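Local structure of gamma-glutamyltranspeptidase (Streptomyces lincolnensis, 6J3I) at residues Ala40-Phe45 with Ala128-Tyr133; Gly10-Val15 with Ser25-Leu30. The protein probably transfers or hydrolyses gamma-glutamyl groups, as an LmbA-like member of the gamma-glutamyltranspeptidase family in the Ntn-hydrolase clan. The protein carries 1 engineered substitution. All blocks are in the same frame, centred on the assembly; numbering follows the deposited sequence.

Contact 1: residues Ala40-Phe45 with Ala128-Tyr133; sequences AVAGAF and ADVLKY
A buried helix-helix packing between 36-50 and 127-139 brings Val41, Ala42 and Phe45 against Val130, Leu131 and Tyr133. The local axes come within 7.7 Å and run in broadly the same direction, with a signed crossing angle of -34°. The backbones are nearest at Ala42 and Val130, whose CA atoms lie 4.8 Å apart, a spacing made possible by the small alanine. Here the methyl CB of Ala42 lies 3.0 Å from the carbonyl Val130 O, shorter than usual and so doubtful in detail, and the CA-H of Ala42 also points to that oxygen, though far from straight. The same methyl meets Val130 CG2 at 3.9 Å. One residue earlier on the first helix, Val41 crosses Val130 at about a right angle, and Val41 CG1 touches Val130 CG1 at 3.4 Å. Val41 turns CG1 away from its own amide (chi1 168°), whereas Val130 has an unstaggered chi1 of 97°, which may reflect the fit or the limits of the model. In the Ntn-hydrolase fold, helical layers flank a central pair of beta sheets, and this pairing lies within such helical material: helix 111-122 adds Trp115 against Val41 and Leu119 against Val130. At the C-terminal end of the 40-45 segment, Phe45 CD2 meets Leu131 CD2 obliquely at 4.4 Å, while the ring edge has Val41 O in its plane. Trp115, Trp192 and His48 meet the same ring, the last two edge-to-face. Tyr133 approaches from the other flank, its CD2 lying 4.0 Å from Ala42 CB, again obliquely. Lys132 CG sits over the centre of one tyrosine face, and the lysine chain runs extended, bending only at its end, where NZ donates to Asp129 O at 3.3 Å, in the carbonyl plane on a lone pair.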
ATOM      1  N   ALA A  40      -0.564 -12.220 -10.536  1.00 16.88           N
ATOM      2  CA  ALA A  40      -0.534 -11.381  -9.347  1.00 16.50           C
ATOM      3  C   ALA A  40      -0.443 -12.194  -8.053  1.00 16.18           C
ATOM      4  O   ALA A  40       0.353 -11.874  -7.165  1.00 16.05           O
ATOM      5  CB  ALA A  40      -1.755 -10.479  -9.318  1.00 16.45           C
ATOM      6  N   VAL A  41      -1.259 -13.238  -7.946  1.00 15.83           N
ATOM      7  CA  VAL A  41      -1.208 -14.116  -6.778  1.00 15.71           C
ATOM      8  C   VAL A  41       0.225 -14.635  -6.602  1.00 15.67           C
ATOM      9  O   VAL A  41       0.796 -14.498  -5.530  1.00 15.87           O
ATOM     10  CB  VAL A  41      -2.242 -15.269  -6.853  1.00 15.66           C
ATOM     11  CG1 VAL A  41      -1.979 -16.323  -5.783  1.00 15.85           C
ATOM     12  CG2 VAL A  41      -3.655 -14.723  -6.688  1.00 15.50           C
ATOM     13  N   ALA A  42       0.809 -15.193  -7.660  1.00 15.23           N
ATOM     14  CA  ALA A  42       2.188 -15.688  -7.618  1.00 15.10           C
ATOM     15  C   ALA A  42       3.232 -14.632  -7.206  1.00 15.17           C
ATOM     16  O   ALA A  42       4.097 -14.890  -6.351  1.00 14.50           O
ATOM     17  CB  ALA A  42       2.559 -16.263  -8.962  1.00 15.08           C
ATOM     18  N   GLY A  43       3.146 -13.464  -7.841  1.00 15.04           N
ATOM     19  CA  GLY A  43       3.989 -12.310  -7.517  1.00 15.30           C
ATOM     20  C   GLY A  43       3.868 -11.832  -6.076  1.00 15.42           C
ATOM     21  O   GLY A  43       4.875 -11.561  -5.417  1.00 15.25           O
ATOM     22  N   ALA A  44       2.629 -11.735  -5.601  1.00 15.71           N
ATOM     23  CA  ALA A  44       2.317 -11.413  -4.195  1.00 16.04           C
ATOM     24  C   ALA A  44       3.046 -12.274  -3.166  1.00 16.23           C
ATOM     25  O   ALA A  44       3.587 -11.748  -2.190  1.00 16.83           O
ATOM     26  CB  ALA A  44       0.824 -11.540  -3.953  1.00 16.18           C
ATOM     27  N   PHE A  45       3.043 -13.590  -3.376  1.00 15.90           N
ATOM     28  CA  PHE A  45       3.669 -14.515  -2.428  1.00 15.88           C
ATOM     29  C   PHE A  45       5.193 -14.510  -2.513  1.00 15.95           C
ATOM     30  O   PHE A  45       5.863 -14.709  -1.495  1.00 15.77           O
ATOM     31  CB  PHE A  45       3.079 -15.923  -2.549  1.00 15.83           C
ATOM     32  CG  PHE A  45       1.738 -16.045  -1.900  1.00 15.71           C
ATOM     33  CD1 PHE A  45       0.624 -15.508  -2.508  1.00 15.50           C
ATOM     34  CD2 PHE A  45       1.595 -16.644  -0.651  1.00 15.89           C
ATOM     35  CE1 PHE A  45      -0.619 -15.577  -1.910  1.00 15.81           C
ATOM     36  CE2 PHE A  45       0.348 -16.728  -0.045  1.00 15.78           C
ATOM     37  CZ  PHE A  45      -0.762 -16.191  -0.677  1.00 15.81           C
ATOM     38  N   ALA A 128      -0.964 -24.662  -5.771  1.00 29.45           N
ATOM     39  CA  ALA A 128       0.400 -25.209  -5.832  1.00 29.34           C
ATOM     40  C   ALA A 128       1.278 -24.609  -6.938  1.00 28.92           C
ATOM     41  O   ALA A 128       2.462 -24.333  -6.716  1.00 27.07           O
ATOM     42  CB  ALA A 128       0.340 -26.722  -5.992  1.00 29.84           C
ATOM     43  N   ASP A 129       0.693 -24.423  -8.121  1.00 29.72           N
ATOM     44  CA  ASP A 129       1.426 -23.909  -9.287  1.00 31.29           C
ATOM     45  C   ASP A 129       1.695 -22.425  -9.168  1.00 30.24           C
ATOM     46  O   ASP A 129       2.669 -21.917  -9.719  1.00 30.59           O
ATOM     47  CB  ASP A 129       0.663 -24.172 -10.593  1.00 32.89           C
ATOM     48  CG  ASP A 129       0.505 -25.658 -10.896  1.00 35.07           C
ATOM     49  OD1 ASP A 129       1.049 -26.504 -10.148  1.00 36.03           O
ATOM     50  OD2 ASP A 129      -0.172 -25.985 -11.896  1.00 37.75           O
ATOM     51  N   VAL A 130       0.830 -21.738  -8.440  1.00 29.97           N
ATOM     52  CA  VAL A 130       0.899 -20.295  -8.341  1.00 29.70           C
ATOM     53  C   VAL A 130       1.818 -19.852  -7.211  1.00 29.49           C
ATOM     54  O   VAL A 130       2.382 -18.779  -7.292  1.00 31.08           O
ATOM     55  CB  VAL A 130      -0.526 -19.684  -8.273  1.00 29.59           C
ATOM     56  CG1 VAL A 130      -0.973 -19.379  -6.847  1.00 29.82           C
ATOM     57  CG2 VAL A 130      -0.608 -18.446  -9.136  1.00 29.52           C
ATOM     58  N   LEU A 131       1.999 -20.663  -6.173  1.00 29.85           N
ATOM     59  CA  LEU A 131       2.938 -20.287  -5.104  1.00 30.29           C
ATOM     60  C   LEU A 131       4.210 -21.141  -4.976  1.00 29.61           C
ATOM     61  O   LEU A 131       4.949 -20.992  -4.006  1.00 29.52           O
ATOM     62  CB  LEU A 131       2.210 -20.082  -3.765  1.00 31.40           C
ATOM     63  CG  LEU A 131       1.367 -21.189  -3.169  1.00 32.09           C
ATOM     64  CD1 LEU A 131       2.240 -22.340  -2.742  1.00 33.18           C
ATOM     65  CD2 LEU A 131       0.579 -20.690  -1.972  1.00 32.19           C
ATOM     66  N   LYS A 132       4.511 -21.987  -5.958  1.00 29.27           N
ATOM     67  CA  LYS A 132       5.820 -22.668  -5.983  1.00 29.17           C
ATOM     68  C   LYS A 132       7.010 -21.682  -6.065  1.00 27.88           C
ATOM     69  O   LYS A 132       8.111 -21.994  -5.606  1.00 27.27           O
ATOM     70  CB  LYS A 132       5.901 -23.702  -7.111  1.00 30.28           C
ATOM     71  CG  LYS A 132       5.800 -23.141  -8.529  1.00 32.14           C
ATOM     72  CD  LYS A 132       5.977 -24.243  -9.569  1.00 33.29           C
ATOM     73  CE  LYS A 132       5.886 -23.727 -11.004  1.00 34.50           C
ATOM     74  NZ  LYS A 132       4.513 -23.859 -11.567  1.00 35.70           N
ATOM     75  N   TYR A 133       6.778 -20.499  -6.633  1.00 26.30           N
ATOM     76  CA  TYR A 133       7.824 -19.483  -6.787  1.00 25.50           C
ATOM     77  C   TYR A 133       8.315 -18.979  -5.422  1.00 24.53           C
ATOM     78  O   TYR A 133       9.517 -19.004  -5.138  1.00 23.92           O
ATOM     79  CB  TYR A 133       7.328 -18.334  -7.675  1.00 26.01           C
ATOM     80  CG  TYR A 133       6.900 -18.811  -9.053  1.00 26.62           C
ATOM     81  CD1 TYR A 133       7.848 -19.208  -9.996  1.00 27.18           C
ATOM     82  CD2 TYR A 133       5.548 -18.912  -9.399  1.00 26.79           C
ATOM     83  CE1 TYR A 133       7.465 -19.672 -11.251  1.00 27.64           C
ATOM     84  CE2 TYR A 133       5.159 -19.373 -10.652  1.00 27.35           C
ATOM     85  CZ  TYR A 133       6.123 -19.754 -11.576  1.00 27.24           C
ATOM     86  OH  TYR A 133       5.761 -20.218 -12.823  1.00 27.60           O
TER

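Contact 2: residues Gly10-Val15 with Ser25-Leu30; sequences GTFGMV and SAMAVL
The carbonyl oxygen Leu30 O is met by the edge of the Phe12 ring, with CZ 3.1 Å and CE2 3.4 Å from the oxygen, which lies near the plane of the ring. Phe12 reaches it because CG is swung opposite the backbone N (chi1 -177°), which carries the ring towards helix 20-31. Another point on the same edge, CD2, takes the methyl Met27 CE at 3.7 Å in the plane of the ring. The Met27 chain bends at chi2 (77°), bringing CE also to 3.7 Å from Gly13 O, so the methyl touches ring edge and carbonyl from one position, in directions roughly at right angles. Phe12 and Gly13 together face Arg617, forming a classic beta bulge, and Arg617 makes a cation-pi contact with the Phe12 ring. With the ring gone, as in an alanine here, Met27 CE and Leu30 O would probably lose their aromatic edge and Arg617 its pi partner. At Gly13 a CB would point into the helix and fall 2.9 Å from Leu30 CD2, a clash, so the bare backbone lets that leucine lie close. Beyond it Val15 CG1 and CG2 both lie against Ala26 CB, CG1 at 4.0 Å, and CG2 reaches on to Leu30 CD2 at 4.2 Å. The strand and helix run nearly antiparallel, at 164°. No hydrogen bond joins the two segments; the backbones of Met14 and Val15 bond instead to Val427 and Val615 of adjacent strands, so between these segments the helix meets the strand chiefly through apolar side chains, with a weakly polar ring-edge contact at the bulge.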
ATOM      1  N   GLY A  10       4.578  -4.393 -26.113  1.00 18.88           N
ATOM      2  CA  GLY A  10       4.431  -5.790 -26.482  1.00 19.25           C
ATOM      3  C   GLY A  10       3.007  -6.242 -26.656  1.00 19.59           C
ATOM      4  O   GLY A  10       2.089  -5.424 -26.662  1.00 19.94           O
ATOM      5  N   THR A  11       2.842  -7.554 -26.818  1.00 19.68           N
ATOM      6  CA  THR A  11       1.548  -8.160 -27.159  1.00 20.46           C
ATOM      7  C   THR A  11       1.161  -9.430 -26.389  1.00 21.05           C
ATOM      8  O   THR A  11       0.097 -10.003 -26.646  1.00 21.11           O
ATOM      9  CB  THR A  11       1.512  -8.504 -28.663  1.00 20.77           C
ATOM     10  OG1 THR A  11       2.593  -9.398 -28.985  1.00 21.10           O
ATOM     11  CG2 THR A  11       1.623  -7.238 -29.513  1.00 20.81           C
ATOM     12  N   PHE A  12       1.996  -9.851 -25.442  1.00 21.50           N
ATOM     13  CA  PHE A  12       1.764 -11.077 -24.675  1.00 21.85           C
ATOM     14  C   PHE A  12       1.407 -10.822 -23.203  1.00 21.85           C
ATOM     15  O   PHE A  12       0.546 -11.501 -22.647  1.00 22.94           O
ATOM     16  CB  PHE A  12       2.967 -12.008 -24.759  1.00 21.99           C
ATOM     17  CG  PHE A  12       2.753 -13.314 -24.050  1.00 22.83           C
ATOM     18  CD1 PHE A  12       1.990 -14.317 -24.640  1.00 23.47           C
ATOM     19  CD2 PHE A  12       3.283 -13.532 -22.776  1.00 22.92           C
ATOM     20  CE1 PHE A  12       1.777 -15.528 -23.989  1.00 23.31           C
ATOM     21  CE2 PHE A  12       3.075 -14.736 -22.121  1.00 23.09           C
ATOM     22  CZ  PHE A  12       2.318 -15.733 -22.731  1.00 23.28           C
ATOM     23  N   GLY A  13       2.086  -9.877 -22.570  1.00 21.13           N
ATOM     24  CA  GLY A  13       1.785  -9.542 -21.189  1.00 20.84           C
ATOM     25  C   GLY A  13       2.819  -8.621 -20.600  1.00 20.56           C
ATOM     26  O   GLY A  13       3.947  -8.557 -21.083  1.00 20.74           O
ATOM     27  N   MET A  14       2.425  -7.898 -19.557  1.00 20.15           N
ATOM     28  CA  MET A  14       3.325  -6.980 -18.869  1.00 19.42           C
ATOM     29  C   MET A  14       3.138  -7.100 -17.370  1.00 18.81           C
ATOM     30  O   MET A  14       2.029  -7.309 -16.875  1.00 18.60           O
ATOM     31  CB  MET A  14       3.081  -5.533 -19.305  1.00 19.72           C
ATOM     32  CG  MET A  14       3.430  -5.220 -20.760  1.00 19.98           C
ATOM     33  SD  MET A  14       5.190  -5.015 -21.127  1.00 20.31           S
ATOM     34  CE  MET A  14       5.192  -5.330 -22.891  1.00 20.31           C
ATOM     35  N   VAL A  15       4.249  -6.972 -16.657  1.00 18.30           N
ATOM     36  CA  VAL A  15       4.257  -6.933 -15.214  1.00 17.63           C
ATOM     37  C   VAL A  15       5.138  -5.773 -14.741  1.00 17.30           C
ATOM     38  O   VAL A  15       6.237  -5.563 -15.257  1.00 16.64           O
ATOM     39  CB  VAL A  15       4.771  -8.256 -14.639  1.00 17.60           C
ATOM     40  CG1 VAL A  15       4.815  -8.194 -13.118  1.00 17.70           C
ATOM     41  CG2 VAL A  15       3.887  -9.413 -15.096  1.00 17.78           C
ATOM     42  N   SER A  25       8.574 -13.679 -11.689  1.00 16.28           N
ATOM     43  CA  SER A  25       7.768 -14.807 -11.195  1.00 15.83           C
ATOM     44  C   SER A  25       6.310 -14.728 -11.682  1.00 15.58           C
ATOM     45  O   SER A  25       5.746 -15.733 -12.116  1.00 15.37           O
ATOM     46  CB  SER A  25       7.828 -14.890  -9.666  1.00 15.63           C
ATOM     47  OG  SER A  25       9.130 -15.232  -9.231  1.00 15.19           O
ATOM     48  N   ALA A  26       5.716 -13.537 -11.613  1.00 15.30           N
ATOM     49  CA  ALA A  26       4.383 -13.287 -12.169  1.00 15.34           C
ATOM     50  C   ALA A  26       4.356 -13.492 -13.694  1.00 15.56           C
ATOM     51  O   ALA A  26       3.388 -14.031 -14.233  1.00 15.65           O
ATOM     52  CB  ALA A  26       3.923 -11.880 -11.818  1.00 15.18           C
ATOM     53  N   MET A  27       5.424 -13.066 -14.371  1.00 15.61           N
ATOM     54  CA  MET A  27       5.552 -13.232 -15.826  1.00 15.88           C
ATOM     55  C   MET A  27       5.715 -14.704 -16.237  1.00 15.86           C
ATOM     56  O   MET A  27       5.153 -15.132 -17.252  1.00 15.40           O
ATOM     57  CB  MET A  27       6.723 -12.407 -16.359  1.00 15.96           C
ATOM     58  CG  MET A  27       6.807 -12.328 -17.868  1.00 16.13           C
ATOM     59  SD  MET A  27       5.613 -11.180 -18.557  1.00 17.30           S
ATOM     60  CE  MET A  27       5.426 -11.844 -20.209  1.00 16.97           C
ATOM     61  N   ALA A  28       6.481 -15.468 -15.460  1.00 15.77           N
ATOM     62  CA  ALA A  28       6.552 -16.921 -15.652  1.00 16.23           C
ATOM     63  C   ALA A  28       5.159 -17.589 -15.649  1.00 16.83           C
ATOM     64  O   ALA A  28       4.922 -18.540 -16.404  1.00 16.72           O
ATOM     65  CB  ALA A  28       7.457 -17.560 -14.609  1.00 15.94           C
ATOM     66  N   VAL A  29       4.239 -17.076 -14.826  1.00 17.70           N
ATOM     67  CA  VAL A  29       2.858 -17.576 -14.807  1.00 18.38           C
ATOM     68  C   VAL A  29       2.171 -17.307 -16.153  1.00 19.49           C
ATOM     69  O   VAL A  29       1.612 -18.228 -16.758  1.00 20.15           O
ATOM     70  CB  VAL A  29       2.055 -17.017 -13.615  1.00 18.05           C
ATOM     71  CG1 VAL A  29       0.581 -17.396 -13.699  1.00 18.13           C
ATOM     72  CG2 VAL A  29       2.643 -17.534 -12.313  1.00 17.72           C
ATOM     73  N   LEU A  30       2.234 -16.065 -16.623  1.00 20.32           N
ATOM     74  CA  LEU A  30       1.755 -15.713 -17.975  1.00 20.96           C
ATOM     75  C   LEU A  30       2.377 -16.585 -19.081  1.00 21.52           C
ATOM     76  O   LEU A  30       1.674 -17.015 -19.993  1.00 22.04           O
ATOM     77  CB  LEU A  30       2.008 -14.226 -18.271  1.00 21.48           C
ATOM     78  CG  LEU A  30       0.946 -13.162 -17.918  1.00 21.81           C
ATOM     79  CD1 LEU A  30       0.024 -13.568 -16.780  1.00 21.79           C
ATOM     80  CD2 LEU A  30       1.612 -11.814 -17.630  1.00 21.64           C
TER

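From the N terminus the chain first closes contact 2, a short strand-to-helix connection from strand 13-17 to helix 20-31. Helix 36-50 follows directly, and contact 1 then closes a far longer loop: the 82 residues between its segments include strands 61-66 and 73-77 and helix 111-122. The two loops stand in series, neither nested nor crossing. Their centres are 13 Å apart, and helix 20-31 bridges them: while Met27 and Leu30 pack on the strand, Val29 CG2 touches Ala42 CB at 3.6 Å and Tyr133 CE2 at 3.5 Å. A strand edged by the C-terminal strand 613-616 is thus tied to helix 127-139 through helix 20-31, directly and by way of helix 36-50.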